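Local coordinates for protein 4-alpha-glucanotransferase (Aquifex aeolicus, PDB 1TZ7) that belongs to the amylomaltase family, enzymes whose catalytic domain is built on a closed barrel of eight parallel strands surrounded by helices, at residues A[373-378]-A[395-400]; A[58-63]-A[450-455]; A[303-308]-A[348-353]; A[444-449]-A[499-504]. All coordinates share one frame; numbering follows the deposited sequence.

Interaction 1: residues A[373-378]-A[395-400]; sequences GSRVIE and ENNVYY
The Tyr399 ring is pressed edge-on against the strand that carries Arg375: its CD2 lies 3.6 Å from Arg375 CB, and the carbonyl carbon of Arg375 is level with the ring plane. Beyond the rim, CD1 of Ile377 comes within 3.5 Å of the phenol oxygen, Tyr399 OH, itself hydrogen-bonded to His388 O. Helix 437-447 covers this patch from outside. On the other side of the sheet the tightness persists, for the Tyr400 ring turns an edge to the same carbonyl, with CD1 3.5 Å from Arg375 O. The two strands are neighbours in the parallel barrel, joined by four backbone hydrogen bonds, the shortest being Tyr400 N to Arg375 O at 2.7 Å. Ser374, Val376, Val398 and Tyr400 make up the face turned to the barrel interior. The Arg375-Asn397 side-chain pair is looser. Arg375 bends at its second torsion (chi2 -74°) and brings its guanidinium beneath the amide, whose ND2 stands 3.9 Å from Arg375 NH1 over one face, the two planes 49° apart. Glu394 OE1 forms a salt bridge with Arg375 NH1, and Glu394 O accepts a hydrogen bond from Asn397 ND2. Further out, Asn396 is partly open to solvent.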
# COMPACT_ATOMS: atom_id res chain seq x y z
N GLY A 373 -5.68 4.84 15.49
CA GLY A 373 -6.06 5.69 14.38
C GLY A 373 -4.86 6.33 13.71
O GLY A 373 -3.71 6.05 14.06
N SER A 374 -5.14 7.19 12.74
CA SER A 374 -4.10 7.96 12.06
C SER A 374 -4.29 9.46 12.35
O SER A 374 -5.41 9.95 12.40
CB SER A 374 -4.16 7.70 10.54
OG SER A 374 -3.82 6.36 10.24
N ARG A 375 -3.18 10.16 12.55
CA ARG A 375 -3.20 11.62 12.61
C ARG A 375 -2.08 12.19 11.75
O ARG A 375 -1.04 11.57 11.57
CB ARG A 375 -3.04 12.11 14.05
CG ARG A 375 -4.07 11.56 15.01
CD ARG A 375 -5.45 12.17 14.87
NE ARG A 375 -6.45 11.43 15.64
CZ ARG A 375 -6.69 11.62 16.95
NH1 ARG A 375 -7.60 10.88 17.56
NH2 ARG A 375 -6.02 12.54 17.64
N VAL A 376 -2.30 13.38 11.21
CA VAL A 376 -1.38 14.00 10.28
C VAL A 376 -1.23 15.47 10.64
O VAL A 376 -2.20 16.21 10.63
CB VAL A 376 -1.89 13.87 8.80
CG1 VAL A 376 -0.82 14.35 7.82
CG2 VAL A 376 -2.27 12.43 8.49
N ILE A 377 -0.01 15.88 10.96
CA ILE A 377 0.20 17.24 11.48
C ILE A 377 -0.05 18.30 10.41
O ILE A 377 -0.30 19.47 10.74
CB ILE A 377 1.63 17.38 12.06
CG1 ILE A 377 1.70 18.61 12.97
CG2 ILE A 377 2.66 17.47 10.94
CD1 ILE A 377 2.81 18.55 13.96
N GLU A 378 -0.01 17.90 9.15
CA GLU A 378 -0.35 18.80 8.04
C GLU A 378 -1.82 19.28 8.11
O GLU A 378 -2.17 20.33 7.57
CB GLU A 378 -0.10 18.10 6.70
CG GLU A 378 -0.04 19.04 5.52
CD GLU A 378 0.41 18.36 4.25
OE1 GLU A 378 -0.39 18.28 3.30
OE2 GLU A 378 1.58 17.91 4.20
N GLU A 395 -2.20 8.28 22.88
CA GLU A 395 -1.10 7.31 22.74
C GLU A 395 -1.37 6.32 21.61
O GLU A 395 -0.46 6.01 20.82
CB GLU A 395 -0.89 6.55 24.05
CG GLU A 395 -0.05 7.31 25.08
CD GLU A 395 -0.89 8.20 26.00
OE1 GLU A 395 -0.31 8.75 26.97
OE2 GLU A 395 -2.11 8.36 25.74
N ASN A 396 -2.59 5.80 21.55
CA ASN A 396 -2.93 4.77 20.57
C ASN A 396 -3.22 5.37 19.20
O ASN A 396 -4.37 5.38 18.73
CB ASN A 396 -4.11 3.92 21.05
CG ASN A 396 -4.16 2.56 20.36
OD1 ASN A 396 -3.15 2.06 19.88
ND2 ASN A 396 -5.34 1.98 20.31
N ASN A 397 -2.18 5.88 18.56
CA ASN A 397 -2.28 6.51 17.26
C ASN A 397 -0.97 6.38 16.51
O ASN A 397 0.10 6.27 17.12
CB ASN A 397 -2.62 7.99 17.40
CG ASN A 397 -4.10 8.24 17.63
OD1 ASN A 397 -4.91 7.83 16.89
ND2 ASN A 397 -4.40 8.90 18.64
N VAL A 398 -1.06 6.38 15.19
CA VAL A 398 0.08 6.62 14.34
C VAL A 398 0.03 8.08 13.85
O VAL A 398 -0.95 8.50 13.26
CB VAL A 398 0.07 5.66 13.12
CG1 VAL A 398 1.39 5.73 12.36
CG2 VAL A 398 -0.22 4.21 13.58
N TYR A 399 1.10 8.83 14.11
CA TYR A 399 1.14 10.28 13.84
C TYR A 399 2.11 10.56 12.70
O TYR A 399 3.32 10.33 12.84
CB TYR A 399 1.60 11.02 15.10
CG TYR A 399 1.26 12.52 15.19
CD1 TYR A 399 1.82 13.31 16.19
CD2 TYR A 399 0.37 13.12 14.29
CE1 TYR A 399 1.52 14.65 16.30
CE2 TYR A 399 0.07 14.47 14.39
CZ TYR A 399 0.66 15.23 15.41
OH TYR A 399 0.38 16.57 15.54
N TYR A 400 1.59 11.04 11.58
CA TYR A 400 2.39 11.31 10.38
C TYR A 400 2.72 12.79 10.27
O TYR A 400 1.93 13.63 10.69
CB TYR A 400 1.62 10.87 9.12
CG TYR A 400 1.34 9.39 9.06
CD1 TYR A 400 0.23 8.84 9.71
CD2 TYR A 400 2.18 8.53 8.37
CE1 TYR A 400 -0.03 7.48 9.66
CE2 TYR A 400 1.93 7.16 8.31
CZ TYR A 400 0.82 6.64 8.96
OH TYR A 400 0.58 5.28 8.91

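Interaction 2: residues A[58-63]-A[450-455]; sequences FSLWQV and AKFAII
Leu60 and Phe452 meet inside the parallel barrel, reaching past strand 23-27, which separates their strands in the sheet. The axes of 60-62 and 452-455 come no closer than 8.4 Å and are inclined at 53°, so side chains alone, without any hydrogen bond, close the gap. The principal bump is the CD1 methyl of Leu60. It settles over one face of the Phe452 ring as a CH-pi contact, 4.0 Å from the ring centroid and displaced toward the inner end of the ring, where CD1 of Leu60 is 3.6 Å from CG of Phe452. The opposite face of that ring carries CG of Lys451, so the phenyl is held between two aliphatic chains.

The hollow that receives the methyl has a second wall in Ile454. With chi2 at -85° the end of that chain folds back, and its CD1 rests 3.9 Å from Leu60 CD1 and equally close to Leu60 CB. One terminal methyl thus fits against both the tip and the root of the leucine. Farther along the barrel interior, Gln62 brushes Ile454 only loosely, its amide nitrogen being engaged by Tyr400 OH.

A separate, smaller touch lies outside the barrel wall, beneath helix 491-500, where Phe58 also leans on Ala24 and Ile26: there CD1 of Ile455 abuts the ring edge, close to its plane, 4.2 Å from Phe58 CE1.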
# COMPACT_ATOMS: atom_id res chain seq x y z
N PHE A 58 15.43 4.18 14.12
CA PHE A 58 14.05 3.95 13.68
C PHE A 58 13.67 2.49 13.92
O PHE A 58 14.52 1.60 13.86
CB PHE A 58 13.90 4.26 12.19
CG PHE A 58 13.86 5.73 11.87
CD1 PHE A 58 12.74 6.49 12.17
CD2 PHE A 58 14.94 6.34 11.25
CE1 PHE A 58 12.70 7.85 11.86
CE2 PHE A 58 14.90 7.70 10.94
CZ PHE A 58 13.78 8.45 11.25
N SER A 59 12.38 2.26 14.19
CA SER A 59 11.86 0.90 14.42
C SER A 59 10.76 0.51 13.42
O SER A 59 10.29 -0.62 13.43
CB SER A 59 11.30 0.78 15.82
OG SER A 59 12.28 1.07 16.80
N LEU A 60 10.35 1.45 12.57
CA LEU A 60 9.21 1.22 11.68
C LEU A 60 9.52 1.63 10.25
O LEU A 60 10.17 2.63 10.01
CB LEU A 60 7.97 2.00 12.18
CG LEU A 60 7.46 1.65 13.57
CD1 LEU A 60 6.48 2.71 14.04
CD2 LEU A 60 6.81 0.28 13.57
N TRP A 61 9.02 0.84 9.31
CA TRP A 61 9.08 1.17 7.90
C TRP A 61 7.69 0.96 7.29
O TRP A 61 7.16 -0.15 7.32
CB TRP A 61 10.10 0.27 7.20
CG TRP A 61 10.16 0.47 5.71
CD1 TRP A 61 9.85 1.61 5.02
CD2 TRP A 61 10.55 -0.50 4.74
NE1 TRP A 61 10.03 1.40 3.67
CE2 TRP A 61 10.46 0.12 3.47
CE3 TRP A 61 10.98 -1.84 4.80
CZ2 TRP A 61 10.78 -0.55 2.28
CZ3 TRP A 61 11.29 -2.50 3.62
CH2 TRP A 61 11.19 -1.86 2.38
N GLN A 62 7.11 2.02 6.75
CA GLN A 62 5.81 1.90 6.09
C GLN A 62 5.95 1.94 4.58
O GLN A 62 6.56 2.85 4.02
CB GLN A 62 4.84 2.99 6.56
CG GLN A 62 3.40 2.78 6.04
CD GLN A 62 2.37 3.68 6.71
OE1 GLN A 62 1.43 4.13 6.06
NE2 GLN A 62 2.53 3.93 7.99
N VAL A 63 5.37 0.94 3.93
CA VAL A 63 5.33 0.88 2.49
C VAL A 63 3.88 1.00 2.01
O VAL A 63 2.95 0.90 2.81
CB VAL A 63 5.92 -0.46 1.96
CG1 VAL A 63 7.43 -0.51 2.19
CG2 VAL A 63 5.24 -1.67 2.62
N ALA A 450 1.86 9.97 20.81
CA ALA A 450 1.53 8.92 19.83
C ALA A 450 2.58 7.82 19.90
O ALA A 450 3.78 8.10 19.87
CB ALA A 450 1.48 9.48 18.45
N LYS A 451 2.14 6.56 19.99
CA LYS A 451 3.08 5.46 20.17
C LYS A 451 3.94 5.24 18.92
O LYS A 451 5.10 4.88 19.03
CB LYS A 451 2.34 4.16 20.55
CG LYS A 451 1.46 3.57 19.48
CD LYS A 451 0.74 2.29 19.99
CE LYS A 451 -0.04 1.59 18.88
NZ LYS A 451 -0.78 0.39 19.38
N PHE A 452 3.37 5.47 17.74
CA PHE A 452 4.14 5.43 16.47
C PHE A 452 4.18 6.82 15.83
O PHE A 452 3.14 7.41 15.57
CB PHE A 452 3.49 4.46 15.46
CG PHE A 452 3.43 3.01 15.93
CD1 PHE A 452 4.15 2.57 17.03
CD2 PHE A 452 2.65 2.08 15.23
CE1 PHE A 452 4.07 1.24 17.44
CE2 PHE A 452 2.59 0.76 15.65
CZ PHE A 452 3.29 0.35 16.74
N ALA A 453 5.38 7.33 15.59
CA ALA A 453 5.57 8.57 14.85
C ALA A 453 6.25 8.26 13.52
O ALA A 453 7.32 7.66 13.49
CB ALA A 453 6.40 9.53 15.64
N ILE A 454 5.61 8.65 12.42
CA ILE A 454 6.11 8.32 11.08
C ILE A 454 6.38 9.57 10.28
O ILE A 454 5.51 10.43 10.14
CB ILE A 454 5.08 7.42 10.34
CG1 ILE A 454 4.77 6.16 11.16
CG2 ILE A 454 5.62 7.04 8.94
CD1 ILE A 454 5.75 5.03 10.96
N ILE A 455 7.60 9.68 9.76
CA ILE A 455 7.99 10.78 8.89
C ILE A 455 7.99 10.31 7.44
O ILE A 455 8.64 9.33 7.12
CB ILE A 455 9.41 11.27 9.27
CG1 ILE A 455 9.50 11.57 10.77
CG2 ILE A 455 9.80 12.49 8.45
CD1 ILE A 455 10.92 11.64 11.29

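Interaction 3: residues A[303-308]-A[348-353]; sequences LRLDHF and NPFIAE
Phe308 lays one face of its ring against Ala352, whose CB sits 3.6 Å from Phe308 CG in a CH-pi contact, while Leu305 CD1 arrives at the ring edge, in its plane. The same leucine methyl approaches a second ring obliquely, 3.8 Å from Phe350 CD1, and CG of Pro349 covers one face of that phenyl over its centre. On the side of the sheet that faces into the barrel the flat group is the guanidinium of Arg304; CG of Glu353 lies over one of its faces, 3.7 Å from Arg304 NH1. The carboxylate beyond is turned 66° from the guanidinium, and its OE2 stays 4.6 Å from Arg304 NH1, which makes a weak, long ion pair with Asp226. Arg304 NE, buried here, has no partner in the model.

Glu353 is gripped at several points. Its OE2 accepts from His307 N at 2.8 Å, the donor coming from above the carboxylate plane, and OE1 receives Leu355 N. Its carbonyl O takes Phe308 N at 3.1 Å, and its own N bonds Leu305 O. A bend at chi2 (-94°) brings the carboxylate alongside Asp306, with Asp306 OD1 3.5 Å from Glu353 OE2. Both acids stand just past the C-terminal ends of their strands, the end of the barrel where enzymes of this fold carry their active sites.

Strands 302-305 and 350-352 are parallel neighbours, the former flanked on its far side by 222-227. Helix 287-297 packs on Leu303 and Phe350, helix 334-344 on Leu305 and Phe350, and helix 360-368 on Phe308.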
# COMPACT_ATOMS: atom_id res chain seq x y z
N LEU A 303 -0.84 -4.01 9.51
CA LEU A 303 -1.65 -3.84 8.33
C LEU A 303 -2.47 -2.57 8.45
O LEU A 303 -3.39 -2.50 9.26
CB LEU A 303 -2.59 -5.04 8.15
CG LEU A 303 -1.92 -6.41 8.23
CD1 LEU A 303 -2.95 -7.51 8.09
CD2 LEU A 303 -0.84 -6.54 7.18
N ARG A 304 -2.12 -1.58 7.65
CA ARG A 304 -2.88 -0.34 7.59
C ARG A 304 -4.14 -0.56 6.76
O ARG A 304 -4.07 -0.94 5.60
CB ARG A 304 -2.04 0.77 6.97
CG ARG A 304 -2.52 2.17 7.34
CD ARG A 304 -1.92 3.27 6.48
NE ARG A 304 -2.77 3.59 5.33
CZ ARG A 304 -2.62 4.65 4.55
NH1 ARG A 304 -3.44 4.85 3.53
NH2 ARG A 304 -1.63 5.51 4.78
N LEU A 305 -5.29 -0.32 7.38
CA LEU A 305 -6.57 -0.59 6.75
C LEU A 305 -7.07 0.64 6.01
O LEU A 305 -7.66 1.56 6.61
CB LEU A 305 -7.59 -1.06 7.78
CG LEU A 305 -7.22 -2.36 8.52
CD1 LEU A 305 -8.22 -2.65 9.60
CD2 LEU A 305 -7.11 -3.54 7.54
N ASP A 306 -6.81 0.66 4.71
CA ASP A 306 -7.25 1.73 3.83
C ASP A 306 -8.78 1.91 3.90
O ASP A 306 -9.53 0.95 3.87
CB ASP A 306 -6.81 1.41 2.40
CG ASP A 306 -7.34 2.40 1.40
OD1 ASP A 306 -6.92 3.58 1.44
OD2 ASP A 306 -8.18 2.09 0.52
N HIS A 307 -9.21 3.17 4.00
CA HIS A 307 -10.63 3.51 4.08
C HIS A 307 -11.34 2.70 5.20
O HIS A 307 -12.37 2.06 4.97
CB HIS A 307 -11.33 3.27 2.73
CG HIS A 307 -12.66 3.93 2.63
ND1 HIS A 307 -12.87 5.25 2.98
CD2 HIS A 307 -13.87 3.46 2.23
CE1 HIS A 307 -14.14 5.56 2.80
NE2 HIS A 307 -14.77 4.49 2.34
N PHE A 308 -10.77 2.75 6.40
CA PHE A 308 -11.29 1.99 7.55
C PHE A 308 -12.79 2.25 7.78
O PHE A 308 -13.51 1.36 8.19
CB PHE A 308 -10.50 2.34 8.82
CG PHE A 308 -11.03 1.68 10.05
CD1 PHE A 308 -10.63 0.40 10.39
CD2 PHE A 308 -11.94 2.34 10.87
CE1 PHE A 308 -11.12 -0.22 11.53
CE2 PHE A 308 -12.44 1.72 12.02
CZ PHE A 308 -12.02 0.44 12.35
N ASN A 348 -3.24 -8.05 17.48
CA ASN A 348 -3.75 -6.80 16.87
C ASN A 348 -2.74 -6.09 15.97
O ASN A 348 -2.06 -5.16 16.41
CB ASN A 348 -4.31 -5.84 17.91
CG ASN A 348 -5.25 -4.78 17.29
OD1 ASN A 348 -5.30 -4.62 16.06
ND2 ASN A 348 -5.98 -4.06 18.13
N PRO A 349 -2.67 -6.52 14.72
CA PRO A 349 -1.77 -5.93 13.74
C PRO A 349 -2.35 -4.71 13.04
O PRO A 349 -1.69 -4.13 12.19
CB PRO A 349 -1.58 -7.07 12.73
CG PRO A 349 -2.89 -7.78 12.74
CD PRO A 349 -3.43 -7.65 14.15
N PHE A 350 -3.58 -4.32 13.39
CA PHE A 350 -4.35 -3.39 12.56
C PHE A 350 -4.06 -1.93 12.90
O PHE A 350 -3.93 -1.56 14.08
CB PHE A 350 -5.84 -3.68 12.67
CG PHE A 350 -6.21 -5.07 12.29
CD1 PHE A 350 -6.05 -5.51 10.98
CD2 PHE A 350 -6.69 -5.97 13.23
CE1 PHE A 350 -6.39 -6.81 10.61
CE2 PHE A 350 -7.02 -7.27 12.88
CZ PHE A 350 -6.87 -7.68 11.56
N ILE A 351 -3.95 -1.12 11.86
CA ILE A 351 -3.94 0.33 11.97
C ILE A 351 -5.04 0.88 11.08
O ILE A 351 -5.19 0.44 9.95
CB ILE A 351 -2.56 0.91 11.51
CG1 ILE A 351 -1.45 0.46 12.46
CG2 ILE A 351 -2.61 2.43 11.44
CD1 ILE A 351 -0.04 0.67 11.90
N ALA A 352 -5.81 1.83 11.59
CA ALA A 352 -6.92 2.39 10.84
C ALA A 352 -6.47 3.64 10.09
O ALA A 352 -5.96 4.58 10.69
CB ALA A 352 -8.07 2.72 11.77
N GLU A 353 -6.67 3.64 8.76
CA GLU A 353 -6.73 4.88 8.00
C GLU A 353 -8.11 5.49 8.15
O GLU A 353 -9.05 5.17 7.39
CB GLU A 353 -6.43 4.63 6.52
CG GLU A 353 -6.25 5.92 5.70
CD GLU A 353 -7.54 6.37 5.01
OE1 GLU A 353 -8.12 7.40 5.43
OE2 GLU A 353 -7.96 5.71 4.05

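Interaction 4: residues A[444-449]-A[499-504]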
# COMPACT_ATOMS: atom_id res chain seq x y z
N LEU A 444 7.42 18.34 16.54
CA LEU A 444 6.07 18.31 17.11
C LEU A 444 5.49 16.88 17.07
O LEU A 444 4.84 16.43 18.02
CB LEU A 444 5.14 19.27 16.34
CG LEU A 444 4.70 20.59 17.01
CD1 LEU A 444 5.57 20.99 18.17
CD2 LEU A 444 4.65 21.70 15.98
N VAL A 445 5.72 16.19 15.98
CA VAL A 445 5.26 14.82 15.83
C VAL A 445 6.01 13.89 16.82
O VAL A 445 5.40 13.04 17.47
CB VAL A 445 5.45 14.33 14.38
CG1 VAL A 445 5.30 12.81 14.30
CG2 VAL A 445 4.45 15.01 13.46
N LEU A 446 7.32 14.08 16.94
CA LEU A 446 8.16 13.23 17.79
C LEU A 446 7.89 13.45 19.28
O LEU A 446 7.95 12.51 20.07
CB LEU A 446 9.65 13.46 17.49
CG LEU A 446 10.15 13.08 16.09
CD1 LEU A 446 11.62 13.45 15.93
CD2 LEU A 446 9.94 11.63 15.80
N ILE A 447 7.61 14.70 19.66
CA ILE A 447 7.39 15.04 21.08
C ILE A 447 6.02 14.56 21.57
O ILE A 447 5.79 14.47 22.78
CB ILE A 447 7.52 16.58 21.30
CG1 ILE A 447 7.74 16.88 22.79
CG2 ILE A 447 6.28 17.31 20.81
CD1 ILE A 447 8.16 18.29 23.08
N SER A 448 5.12 14.25 20.64
CA SER A 448 3.78 13.78 20.98
C SER A 448 3.85 12.46 21.72
O SER A 448 4.89 11.82 21.77
CB SER A 448 2.95 13.61 19.72
OG SER A 448 3.35 12.46 19.02
N ARG A 449 2.72 12.05 22.29
CA ARG A 449 2.64 10.77 22.99
C ARG A 449 2.14 9.65 22.08
O ARG A 449 2.01 8.52 22.52
CB ARG A 449 1.76 10.90 24.23
CG ARG A 449 2.41 11.81 25.30
CD ARG A 449 2.53 11.26 26.75
NE ARG A 449 2.35 9.87 26.92
CZ ARG A 449 3.24 8.95 27.34
NH1 ARG A 449 4.55 9.17 27.47
NH2 ARG A 449 2.77 7.75 27.51
N GLY A 499 16.59 10.45 19.66
CA GLY A 499 17.08 10.26 21.02
C GLY A 499 16.56 11.32 21.98
O GLY A 499 16.21 11.02 23.11
N ILE A 500 16.50 12.56 21.51
CA ILE A 500 16.00 13.68 22.32
C ILE A 500 14.55 13.45 22.75
O ILE A 500 14.18 13.76 23.88
CB ILE A 500 16.11 15.02 21.51
CG1 ILE A 500 17.57 15.46 21.43
CG2 ILE A 500 15.28 16.11 22.16
CD1 ILE A 500 17.86 16.44 20.29
N TYR A 501 13.73 12.88 21.85
CA TYR A 501 12.30 12.69 22.11
C TYR A 501 11.97 11.23 22.42
O TYR A 501 10.82 10.81 22.35
CB TYR A 501 11.47 13.19 20.92
CG TYR A 501 11.69 14.66 20.66
CD1 TYR A 501 11.30 15.62 21.59
CD2 TYR A 501 12.32 15.10 19.50
CE1 TYR A 501 11.51 16.97 21.37
CE2 TYR A 501 12.54 16.44 19.27
CZ TYR A 501 12.14 17.38 20.21
OH TYR A 501 12.35 18.71 19.98
N GLY A 502 13.00 10.45 22.78
CA GLY A 502 12.81 9.15 23.39
C GLY A 502 12.22 8.13 22.44
O GLY A 502 11.48 7.25 22.85
N ARG A 503 12.56 8.25 21.16
CA ARG A 503 12.07 7.30 20.14
C ARG A 503 13.23 6.58 19.44
O ARG A 503 13.02 5.90 18.43
CB ARG A 503 11.24 8.03 19.10
CG ARG A 503 9.92 8.53 19.60
CD ARG A 503 9.06 9.08 18.52
NE ARG A 503 7.91 9.81 19.03
CZ ARG A 503 6.72 9.27 19.26
NH1 ARG A 503 6.50 7.98 19.03
NH2 ARG A 503 5.74 10.03 19.72
N GLU A 504 14.43 6.74 19.98
CA GLU A 504 15.60 6.03 19.47
C GLU A 504 15.72 4.69 20.14
O GLU A 504 15.73 4.60 21.36
CB GLU A 504 16.88 6.85 19.72
CG GLU A 504 18.12 6.28 19.04
CD GLU A 504 19.41 6.95 19.48
OE1 GLU A 504 19.36 7.90 20.29
OE2 GLU A 504 20.49 6.51 19.02
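Tyr501 and Arg503 reach together onto the last turn of helix 437-447. The tyrosine ring straddles two successive side chains, with CD2 3.7 Å from Leu446 CB and CD1 3.9 Å from Ile447 CB, both approached obliquely. Arg503 crosses Leu446 at a slant, its CD 3.8 Å from Leu446 CD2, and delivers its guanidinium to the helix end. NE donates to Leu446 O at 2.9 Å, a fairly straight bond (163° at the hydrogen) that lies in the carbonyl plane, on a lone pair, and close to the guanidinium plane. A weak second bond runs from NH2 to the same oxygen, and NH2 also comes within 2.9 Å of Ser448 O.

The next shell fixes these groups. NH2 of Arg503 is hydrogen-bonded to Ala450 O and NH1 to Leu23 O, so the cation meets carbonyls from two parts of the chain, 446-450 and the start of strand 23-27. Its chain is extended from CG to NE. Tyr501 has CG2 of Ile500 over the centre of one ring face, and its hydroxyl is hydrogen-bonded to Arg443. Ser448 OG turns back on its own helix to donate to Val445 O at 2.6 Å. A bound MPD molecule, probably from the crystallisation liquor, lies about 4 Å from the exposed side chain of Ile447.

Both side chains leave from the end of helix 491-500, where Gly502, at positive phi (69°), is the C-prime residue of a Schellman motif, in which Arg503 N bonds Leu498 O and Gly502 N bonds Gly499 O, the latter weakly.

How the interactions relate
Interactions 1, 2 and 3 share one parallel barrel, while interaction 4 joins two helices outside it. Interactions 1 and 2, which contain the neighbouring strands 397-400 and 452-456, have centres about 10 Å apart; across the barrel interior Tyr400 OH lies 2.5 Å from Gln62 NE2. Between interactions 1 and 3, Ser374 OG meets Ala352 O at 2.8 Å where strands 350-352 and 373-376 complete the ring. Interaction 4 borders interaction 1 through a salt bridge, Glu395 OE1 to Arg449 NE, 2.9 Å, and interaction 2 through Arg503 NH2 and Ala450 O, 2.8 Å. It remains about 12 Å, nearest atoms, from interaction 3, whose acidic residues stand at the barrel's C-terminal rim.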